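Local coordinates for protein Asp/Glu-specific dipeptidyl-peptidase (Flavobacterium psychrophilum, PDB 5JXF) that removes dipeptides from the N-terminus of oligopeptides, as a serine-type peptidase of family S46 that demands aspartate or glutamate at the P1 position, at residues D225-V230 with A342-K347; G675-V681 with R697-V701; E204-R210 with N249-S255. All blocks are in the same frame, centred on the assembly; numbering follows the deposited sequence.

Contact 1: D225-V230 with A342-K347; sequences DTDNWV and ANYWKK. With ARG (arginine), chain E; ASP (aspartic acid), chain F.
Lys346 reaches from helix 328-357 into the turn that follows helix 224-227, and its ammonium group is held there by backbone carbonyls. With CG anti to the backbone N (chi1 -166°) and the chain extended from there on, NZ arrives 2.7 Å from Asn228 O and 2.9 Å from Asp225 O, hydrogen-bonded to both in their carbonyl planes. On the way CB and CD pass the Trp229 ring edge at CD1. Asp227 to Val230 form a type II beta turn, which presents Asn228 and Trp229 to the helix. Asn228 ND2 gives a nearly straight bond to a lone pair of Asn343 OD1 (2.8 Å, 174°), the two amide planes 32° apart. This pair lines a pocket of the S46 peptidase consistent with holding a substrate's N-terminus: the amino N of the bound arginine donates to Asn228 OD1 and also to Asn343 OD1 at 2.8 Å, while Asn343 ND2 faces the arginine O at a separation too short to take at face value. The Trp229 ring is sandwiched. Lys347 CG lies over one face, 4.0 Å from the centroid of the six-membered ring in a CH-pi contact, and the arginine N sits over the opposite face. At its edge, Trp229 NE1 donates to Asn343 O at 2.9 Å, an oxygen that also accepts the helical N-H of Lys347. Beyond the ring, Lys347 NZ forms a salt bridge with Asp688.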
# COMPACT_ATOMS: atom_id res chain seq x y z
N ASP A 225 13.12 -5.91 -1.22
CA ASP A 225 12.05 -6.68 -1.81
C ASP A 225 10.66 -6.06 -1.62
O ASP A 225 9.75 -6.32 -2.41
CB ASP A 225 12.09 -8.10 -1.27
CG ASP A 225 13.38 -8.82 -1.64
OD1 ASP A 225 14.20 -8.23 -2.40
OD2 ASP A 225 13.57 -9.97 -1.19
N THR A 226 10.49 -5.24 -0.59
CA THR A 226 9.21 -4.55 -0.43
C THR A 226 8.92 -3.67 -1.64
O THR A 226 7.85 -3.76 -2.23
CB THR A 226 9.18 -3.69 0.86
OG1 THR A 226 9.35 -4.55 1.99
CG2 THR A 226 7.86 -2.93 0.97
N ASP A 227 9.90 -2.86 -2.04
CA ASP A 227 9.75 -1.95 -3.18
C ASP A 227 10.11 -2.54 -4.57
O ASP A 227 9.94 -1.87 -5.58
CB ASP A 227 10.60 -0.71 -2.94
CG ASP A 227 9.94 0.27 -1.96
OD1 ASP A 227 8.96 -0.14 -1.33
OD2 ASP A 227 10.41 1.42 -1.82
N ASN A 228 10.61 -3.76 -4.61
CA ASN A 228 10.92 -4.39 -5.91
C ASN A 228 9.66 -4.51 -6.76
O ASN A 228 8.59 -4.88 -6.25
CB ASN A 228 11.53 -5.77 -5.70
CG ASN A 228 12.23 -6.30 -6.97
OD1 ASN A 228 12.69 -5.53 -7.83
ND2 ASN A 228 12.30 -7.61 -7.08
N TRP A 229 9.78 -4.19 -8.05
CA TRP A 229 8.64 -4.15 -9.00
C TRP A 229 7.55 -3.13 -8.61
O TRP A 229 6.43 -3.25 -9.07
CB TRP A 229 7.97 -5.52 -9.16
CG TRP A 229 8.90 -6.62 -9.51
CD1 TRP A 229 9.42 -7.55 -8.67
CD2 TRP A 229 9.41 -6.92 -10.81
NE1 TRP A 229 10.23 -8.42 -9.36
CE2 TRP A 229 10.24 -8.05 -10.68
CE3 TRP A 229 9.25 -6.34 -12.08
CZ2 TRP A 229 10.93 -8.61 -11.77
CZ3 TRP A 229 9.93 -6.90 -13.17
CH2 TRP A 229 10.75 -8.03 -13.00
N VAL A 230 7.88 -2.14 -7.80
CA VAL A 230 6.87 -1.21 -7.28
C VAL A 230 7.16 0.25 -7.62
O VAL A 230 8.29 0.71 -7.49
CB VAL A 230 6.74 -1.34 -5.74
CG1 VAL A 230 6.01 -0.13 -5.17
CG2 VAL A 230 6.02 -2.64 -5.35
N ALA A 342 14.59 -14.09 -5.23
CA ALA A 342 13.51 -13.23 -4.74
C ALA A 342 12.85 -12.40 -5.85
O ALA A 342 11.64 -12.20 -5.86
CB ALA A 342 14.04 -12.30 -3.63
N ASN A 343 13.67 -11.92 -6.77
CA ASN A 343 13.21 -11.09 -7.88
C ASN A 343 12.15 -11.77 -8.75
O ASN A 343 11.12 -11.17 -9.06
CB ASN A 343 14.40 -10.69 -8.75
CG ASN A 343 14.04 -9.62 -9.74
OD1 ASN A 343 13.39 -8.62 -9.40
ND2 ASN A 343 14.45 -9.81 -11.00
N TYR A 344 12.41 -13.01 -9.16
CA TYR A 344 11.42 -13.75 -9.95
C TYR A 344 10.24 -14.26 -9.12
O TYR A 344 9.12 -14.37 -9.62
CB TYR A 344 12.11 -14.91 -10.69
CG TYR A 344 12.89 -14.41 -11.87
CD1 TYR A 344 12.24 -14.01 -13.03
CD2 TYR A 344 14.26 -14.28 -11.81
CE1 TYR A 344 12.93 -13.53 -14.12
CE2 TYR A 344 14.98 -13.79 -12.90
CZ TYR A 344 14.30 -13.43 -14.05
OH TYR A 344 14.98 -12.95 -15.15
N TRP A 345 10.49 -14.57 -7.85
CA TRP A 345 9.41 -14.98 -6.95
C TRP A 345 8.33 -13.91 -6.91
O TRP A 345 7.14 -14.20 -7.06
CB TRP A 345 9.93 -15.24 -5.54
CG TRP A 345 8.83 -15.19 -4.51
CD1 TRP A 345 7.89 -16.15 -4.25
CD2 TRP A 345 8.54 -14.10 -3.61
NE1 TRP A 345 7.04 -15.73 -3.25
CE2 TRP A 345 7.42 -14.48 -2.84
CE3 TRP A 345 9.13 -12.85 -3.39
CZ2 TRP A 345 6.87 -13.65 -1.86
CZ3 TRP A 345 8.58 -12.02 -2.41
CH2 TRP A 345 7.47 -12.43 -1.65
N LYS A 346 8.76 -12.67 -6.74
CA LYS A 346 7.79 -11.59 -6.71
C LYS A 346 7.27 -11.27 -8.10
O LYS A 346 6.09 -10.96 -8.24
CB LYS A 346 8.37 -10.33 -6.08
CG LYS A 346 7.30 -9.30 -5.73
CD LYS A 346 7.89 -8.06 -5.10
CE LYS A 346 6.81 -7.19 -4.41
NZ LYS A 346 7.40 -5.84 -4.00
N LYS A 347 8.14 -11.36 -9.13
CA LYS A 347 7.70 -11.09 -10.50
C LYS A 347 6.50 -11.96 -10.84
O LYS A 347 5.50 -11.50 -11.41
CB LYS A 347 8.82 -11.33 -11.55
CG LYS A 347 8.38 -10.99 -12.96
CD LYS A 347 9.21 -11.69 -14.04
CE LYS A 347 8.61 -11.50 -15.42
NZ LYS A 347 9.54 -11.93 -16.48
N ARG E . 13.27 -5.94 -10.24
CA ARG E . 14.56 -5.68 -10.85
C ARG E . 14.64 -6.45 -12.18
O ARG E . 14.46 -7.66 -12.19
CB ARG E . 15.70 -6.08 -9.91
CG ARG E . 15.78 -5.25 -8.62
CD ARG E . 16.87 -5.76 -7.68
NE ARG E . 16.66 -7.16 -7.31
CZ ARG E . 15.98 -7.56 -6.23
NH1 ARG E . 15.45 -6.66 -5.40
NH2 ARG E . 15.83 -8.86 -5.98
N ASP F . 14.86 -5.74 -13.28
CA ASP F . 14.85 -6.36 -14.61
C ASP F . 16.23 -6.75 -15.13
O ASP F . 16.55 -6.53 -16.30
CB ASP F . 14.17 -5.43 -15.63
CG ASP F . 12.65 -5.59 -15.66
OD1 ASP F . 12.16 -6.65 -15.24
OD2 ASP F . 11.95 -4.66 -16.12

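Contact 2: G675-V681 with R697-V701; sequences GLNFDRV and RNVMV. With ASP (aspartic acid), chain F; ARG (arginine), chain E.
A classic beta bulge interrupts the antiparallel pairing of strands 673-680 and 698-702, neighbours in the second chymotrypsin-like beta-barrel, which contributes one wall of the pocket for the acidic residue. Leu676 and Val701 form a hydrogen-bonded pair, Leu676 N to Val701 O at 2.8 Å with the reciprocal bond also made, and Asn677 faces Met700 as a non-hydrogen-bonded pair. The register then slips by one residue: Val699 O takes the N-H of Phe678 at 2.8 Å, almost in line with the carbonyl bond, and more weakly that of Asp679, so both residues face Val699. Val699 N returns a bond to Asp679 O.

On the side of the sheet bearing Asn677 and Asn698, Asn698 ND2 donates to Asn677 OD1 at 2.7 Å, almost straight at 173° and in its own amide plane, though tilted from that of the acceptor. The outer polar atoms have mates too, Asn677 ND2 at Asn661 O and Asn698 OD1 at Asn655. Phe678 has CG tucked between N and C of its own backbone (chi1 77°), which turns the ring back over its neighbour strand: CE1 lies 3.6 Å from Val699 CG1, and CD1 equally near Val701 CG2. The ring also touches Asp237, the probable charge-relay aspartate.

The bulge residue Asp679 and the next residue, Arg680, both bind the ligand. Asp679 OD1 accepts from the amino N of the bound arginine at 2.9 Å, while its OD2 pairs with Arg233. Arg680, bent at chi3 (-87°), meets the bound aspartate carboxylate edge-on in its guanidinium plane, NE to OD2 and NH2 to OD1, both at 2.8 Å. This side-on pairing is consistent with Arg680 setting the Asp/Glu preference at P1, in the S1 site of a chymotrypsin-like beta-barrel.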
# COMPACT_ATOMS: atom_id res chain seq x y z
N GLY A 675 18.04 9.08 -18.10
CA GLY A 675 17.64 8.08 -17.13
C GLY A 675 18.41 6.78 -17.26
O GLY A 675 19.07 6.50 -18.29
N LEU A 676 18.35 5.98 -16.21
CA LEU A 676 18.93 4.64 -16.19
C LEU A 676 17.87 3.61 -15.84
O LEU A 676 17.39 3.59 -14.70
CB LEU A 676 20.09 4.61 -15.20
CG LEU A 676 20.71 3.29 -14.79
CD1 LEU A 676 21.41 2.62 -15.97
CD2 LEU A 676 21.68 3.58 -13.67
N ASN A 677 17.46 2.79 -16.81
CA ASN A 677 16.38 1.83 -16.61
C ASN A 677 16.73 0.77 -15.60
O ASN A 677 17.87 0.33 -15.53
CB ASN A 677 16.00 1.18 -17.92
CG ASN A 677 14.82 0.26 -17.79
OD1 ASN A 677 13.69 0.73 -17.64
ND2 ASN A 677 15.06 -1.05 -17.86
N PHE A 678 15.75 0.36 -14.78
CA PHE A 678 16.06 -0.67 -13.80
C PHE A 678 14.91 -1.53 -13.30
O PHE A 678 15.15 -2.52 -12.61
CB PHE A 678 16.79 -0.05 -12.60
CG PHE A 678 15.90 0.71 -11.64
CD1 PHE A 678 15.54 2.03 -11.89
CD2 PHE A 678 15.48 0.12 -10.44
CE1 PHE A 678 14.76 2.75 -10.97
CE2 PHE A 678 14.69 0.83 -9.51
CZ PHE A 678 14.33 2.15 -9.78
N ASP A 679 13.67 -1.22 -13.68
CA ASP A 679 12.57 -2.06 -13.26
C ASP A 679 11.32 -1.81 -14.07
O ASP A 679 11.32 -0.98 -14.97
CB ASP A 679 12.25 -1.82 -11.77
CG ASP A 679 11.85 -3.10 -11.05
OD1 ASP A 679 11.55 -4.10 -11.72
OD2 ASP A 679 11.82 -3.10 -9.80
N ARG A 680 10.25 -2.52 -13.72
CA ARG A 680 8.90 -2.25 -14.22
C ARG A 680 7.98 -2.07 -13.04
O ARG A 680 8.26 -2.58 -11.95
CB ARG A 680 8.37 -3.39 -15.09
CG ARG A 680 8.97 -3.49 -16.49
CD ARG A 680 8.53 -4.78 -17.09
NE ARG A 680 9.44 -5.85 -16.72
CZ ARG A 680 9.20 -7.14 -16.91
NH1 ARG A 680 8.04 -7.51 -17.42
NH2 ARG A 680 10.10 -8.05 -16.56
N VAL A 681 6.86 -1.38 -13.24
CA VAL A 681 5.90 -1.18 -12.15
C VAL A 681 5.05 -2.43 -11.94
O VAL A 681 4.90 -3.26 -12.85
CB VAL A 681 4.98 0.04 -12.40
CG1 VAL A 681 5.81 1.25 -12.74
CG2 VAL A 681 4.00 -0.23 -13.52
N ARG A 697 4.66 0.45 -17.39
CA ARG A 697 5.64 1.51 -17.34
C ARG A 697 7.00 0.95 -16.98
O ARG A 697 7.10 -0.03 -16.24
CB ARG A 697 5.26 2.60 -16.31
CG ARG A 697 3.94 3.31 -16.56
CD ARG A 697 4.00 4.27 -17.74
NE ARG A 697 2.76 5.04 -17.90
CZ ARG A 697 1.69 4.60 -18.55
NH1 ARG A 697 1.70 3.38 -19.12
NH2 ARG A 697 0.61 5.36 -18.64
N ASN A 698 8.06 1.58 -17.46
CA ASN A 698 9.37 1.19 -17.01
C ASN A 698 9.85 2.20 -15.97
O ASN A 698 9.42 3.35 -15.99
CB ASN A 698 10.36 1.07 -18.19
CG ASN A 698 10.79 2.43 -18.76
OD1 ASN A 698 9.96 3.24 -19.19
ND2 ASN A 698 12.10 2.67 -18.75
N VAL A 699 10.70 1.75 -15.06
CA VAL A 699 11.23 2.62 -14.01
C VAL A 699 12.70 2.91 -14.24
O VAL A 699 13.50 1.99 -14.45
CB VAL A 699 11.03 2.00 -12.62
CG1 VAL A 699 11.21 3.06 -11.49
CG2 VAL A 699 9.64 1.39 -12.55
N MET A 700 13.05 4.20 -14.18
CA MET A 700 14.39 4.72 -14.46
C MET A 700 14.95 5.54 -13.32
O MET A 700 14.22 6.32 -12.68
CB MET A 700 14.38 5.59 -15.72
CG MET A 700 14.23 4.81 -17.03
SD MET A 700 13.27 5.68 -18.31
CE MET A 700 11.64 5.70 -17.53
N VAL A 701 16.23 5.38 -13.03
CA VAL A 701 16.87 6.31 -12.10
C VAL A 701 17.12 7.60 -12.87
O VAL A 701 17.66 7.56 -13.98
CB VAL A 701 18.20 5.80 -11.51
CG1 VAL A 701 18.58 6.64 -10.28
CG2 VAL A 701 18.15 4.33 -11.16
N ASP F . 14.86 -5.74 -13.28
CA ASP F . 14.85 -6.36 -14.61
C ASP F . 16.23 -6.75 -15.13
O ASP F . 16.55 -6.53 -16.30
CB ASP F . 14.17 -5.43 -15.63
CG ASP F . 12.65 -5.59 -15.66
OD1 ASP F . 12.16 -6.65 -15.24
OD2 ASP F . 11.95 -4.66 -16.12
N ARG E . 13.27 -5.94 -10.24
CA ARG E . 14.56 -5.68 -10.85
C ARG E . 14.64 -6.45 -12.18
O ARG E . 14.46 -7.66 -12.19
CB ARG E . 15.70 -6.08 -9.91
CG ARG E . 15.78 -5.25 -8.62
CD ARG E . 16.87 -5.76 -7.68
NE ARG E . 16.66 -7.16 -7.31
CZ ARG E . 15.98 -7.56 -6.23
NH1 ARG E . 15.45 -6.66 -5.40
NH2 ARG E . 15.83 -8.86 -5.98

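Contact 3: E204-R210 with N249-S255; sequences EVFKDVR and NHPAAYS
This is a partly buried packing contact, away from the active site and the ligand pocket, in which the loop between strands 239-245 and 259-260 lies along strand 197-214 of the first chymotrypsin-like beta-barrel. At one end Pro251 rests on Phe206: CG stands 3.9 Å from the ring centroid and 4° off its normal, a CH-pi contact over the face. Pro251 CB approaches Val205 O to 3.1 Å. Midway, a water accepts from Lys207 N and Ala252 N, joining the two backbones without a direct bond. At the other end Asp208 has CG anti to its backbone N (chi1 180°), pointing the carboxylate at Tyr254 and at Arg210. Arg210 grips it side-on in a salt bridge, NE to OD1 at 3.0 Å and NH2 to OD2 at 2.9 Å; Asn258 also bonds OD2. Replacing Asp208 with an alanine would probably leave the Arg210 guanidinium without its carboxylate mate and freer to turn, and take from Asn258 one of its two acceptors. Tyr254 offers its edge to Asp208, while its CE1 sits over a face of the guanidinium, the planes 68° apart. A weak hydrogen bond from Arg210 NH2 reaches Ser255 O at 3.1 Å.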
# COMPACT_ATOMS: atom_id res chain seq x y z
N GLU A 204 32.41 -7.30 -30.51
CA GLU A 204 33.68 -7.20 -29.81
C GLU A 204 33.44 -7.48 -28.33
O GLU A 204 32.72 -6.75 -27.66
CB GLU A 204 34.32 -5.82 -30.00
CG GLU A 204 34.54 -5.43 -31.45
CD GLU A 204 35.40 -4.17 -31.59
OE1 GLU A 204 35.53 -3.42 -30.59
OE2 GLU A 204 35.94 -3.94 -32.71
N VAL A 205 34.08 -8.53 -27.82
CA VAL A 205 33.90 -8.92 -26.43
C VAL A 205 35.06 -8.48 -25.57
O VAL A 205 36.15 -9.05 -25.64
CB VAL A 205 33.74 -10.43 -26.31
CG1 VAL A 205 33.37 -10.81 -24.86
CG2 VAL A 205 32.69 -10.91 -27.28
N PHE A 206 34.86 -7.45 -24.76
CA PHE A 206 35.94 -7.05 -23.86
C PHE A 206 35.89 -7.91 -22.59
O PHE A 206 34.81 -8.29 -22.13
CB PHE A 206 35.85 -5.54 -23.57
CG PHE A 206 36.15 -4.68 -24.78
CD1 PHE A 206 35.19 -4.51 -25.77
CD2 PHE A 206 37.41 -4.10 -24.94
CE1 PHE A 206 35.47 -3.75 -26.88
CE2 PHE A 206 37.70 -3.36 -26.07
CZ PHE A 206 36.73 -3.18 -27.05
N LYS A 207 37.05 -8.22 -22.02
CA LYS A 207 37.14 -9.23 -20.97
C LYS A 207 37.87 -8.72 -19.74
O LYS A 207 38.10 -9.47 -18.78
CB LYS A 207 37.81 -10.51 -21.51
CG LYS A 207 36.93 -11.28 -22.50
CD LYS A 207 37.67 -12.45 -23.17
CE LYS A 207 37.27 -12.63 -24.65
NZ LYS A 207 37.87 -11.60 -25.58
N ASP A 208 38.24 -7.45 -19.77
CA ASP A 208 38.88 -6.82 -18.63
C ASP A 208 38.05 -5.61 -18.22
O ASP A 208 38.36 -4.48 -18.60
CB ASP A 208 40.34 -6.43 -18.97
CG ASP A 208 41.06 -5.76 -17.81
OD1 ASP A 208 40.48 -5.66 -16.71
OD2 ASP A 208 42.22 -5.35 -18.00
N VAL A 209 36.99 -5.87 -17.45
CA VAL A 209 36.06 -4.84 -16.96
C VAL A 209 36.14 -4.71 -15.43
O VAL A 209 35.81 -5.64 -14.70
CB VAL A 209 34.62 -5.17 -17.39
CG1 VAL A 209 33.61 -4.15 -16.82
CG2 VAL A 209 34.55 -5.25 -18.92
N ARG A 210 36.58 -3.55 -14.96
CA ARG A 210 36.88 -3.35 -13.54
C ARG A 210 35.83 -2.47 -12.85
O ARG A 210 35.27 -1.58 -13.48
CB ARG A 210 38.26 -2.72 -13.38
CG ARG A 210 39.35 -3.47 -14.13
CD ARG A 210 40.70 -2.80 -14.03
NE ARG A 210 41.62 -3.46 -14.95
CZ ARG A 210 42.86 -3.06 -15.20
NH1 ARG A 210 43.35 -2.00 -14.59
NH2 ARG A 210 43.61 -3.73 -16.07
N ASN A 249 43.55 -0.75 -28.63
CA ASN A 249 42.16 -0.47 -28.31
C ASN A 249 41.25 -1.66 -28.58
O ASN A 249 40.11 -1.50 -29.04
CB ASN A 249 41.68 0.75 -29.10
CG ASN A 249 40.53 1.47 -28.40
OD1 ASN A 249 40.55 1.63 -27.18
ND2 ASN A 249 39.53 1.90 -29.17
N HIS A 250 41.76 -2.85 -28.31
CA HIS A 250 41.09 -4.10 -28.64
C HIS A 250 40.88 -4.92 -27.38
O HIS A 250 41.59 -4.74 -26.40
CB HIS A 250 41.94 -4.91 -29.65
CG HIS A 250 41.93 -4.35 -31.04
ND1 HIS A 250 42.88 -4.70 -31.98
CD2 HIS A 250 41.11 -3.47 -31.64
CE1 HIS A 250 42.63 -4.05 -33.11
NE2 HIS A 250 41.55 -3.31 -32.93
N PRO A 251 39.92 -5.86 -27.42
CA PRO A 251 39.69 -6.77 -26.30
C PRO A 251 40.95 -7.49 -25.84
O PRO A 251 41.76 -7.95 -26.65
CB PRO A 251 38.68 -7.77 -26.86
CG PRO A 251 37.92 -7.00 -27.85
CD PRO A 251 38.92 -6.07 -28.49
N ALA A 252 41.10 -7.58 -24.53
CA ALA A 252 42.22 -8.27 -23.92
C ALA A 252 41.79 -8.83 -22.57
O ALA A 252 41.04 -8.20 -21.82
CB ALA A 252 43.39 -7.33 -23.75
N ALA A 253 42.25 -10.04 -22.28
CA ALA A 253 42.11 -10.60 -20.95
C ALA A 253 42.82 -9.65 -20.00
O ALA A 253 43.59 -8.79 -20.43
CB ALA A 253 42.70 -12.00 -20.88
N TYR A 254 42.54 -9.79 -18.71
CA TYR A 254 43.07 -8.86 -17.71
C TYR A 254 44.59 -8.75 -17.73
O TYR A 254 45.30 -9.75 -17.87
CB TYR A 254 42.61 -9.28 -16.32
CG TYR A 254 43.38 -8.60 -15.24
CD1 TYR A 254 43.20 -7.25 -14.98
CD2 TYR A 254 44.31 -9.29 -14.47
CE1 TYR A 254 43.91 -6.61 -13.99
CE2 TYR A 254 45.03 -8.67 -13.48
CZ TYR A 254 44.83 -7.32 -13.23
OH TYR A 254 45.54 -6.70 -12.24
N SER A 255 45.08 -7.53 -17.58
CA SER A 255 46.51 -7.30 -17.50
C SER A 255 46.79 -5.91 -16.95
O SER A 255 46.15 -4.94 -17.35
CB SER A 255 47.17 -7.47 -18.88
OG SER A 255 48.46 -6.87 -18.90
O HOH W 1 38.20 -1.32 -30.70
O HOH W 2 39.27 -6.21 -22.49

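Overall arrangement
Contacts 1 and 2 adjoin, their centres about 14 Å apart, and both touch the bound arginine and aspartate. Trp229 N is probably hydrogen-bonded to Asp679 OD2 (2.9 Å), which ties the turn after helix 224-227 to strand 673-680. The dipeptide site is assembled in part from helix 328-357, that turn and the second beta-barrel, where the helical part of the enzyme meets the barrels. Contact 3 belongs to the first barrel, with its centre about 33 Å from that of contact 1 and 29 Å from that of contact 2, and it touches neither. Along the chain the segments of contacts 3 and 1 alternate, 204-210, 225-230, 249-255 and 342-347, whereas both segments of contact 2 follow later.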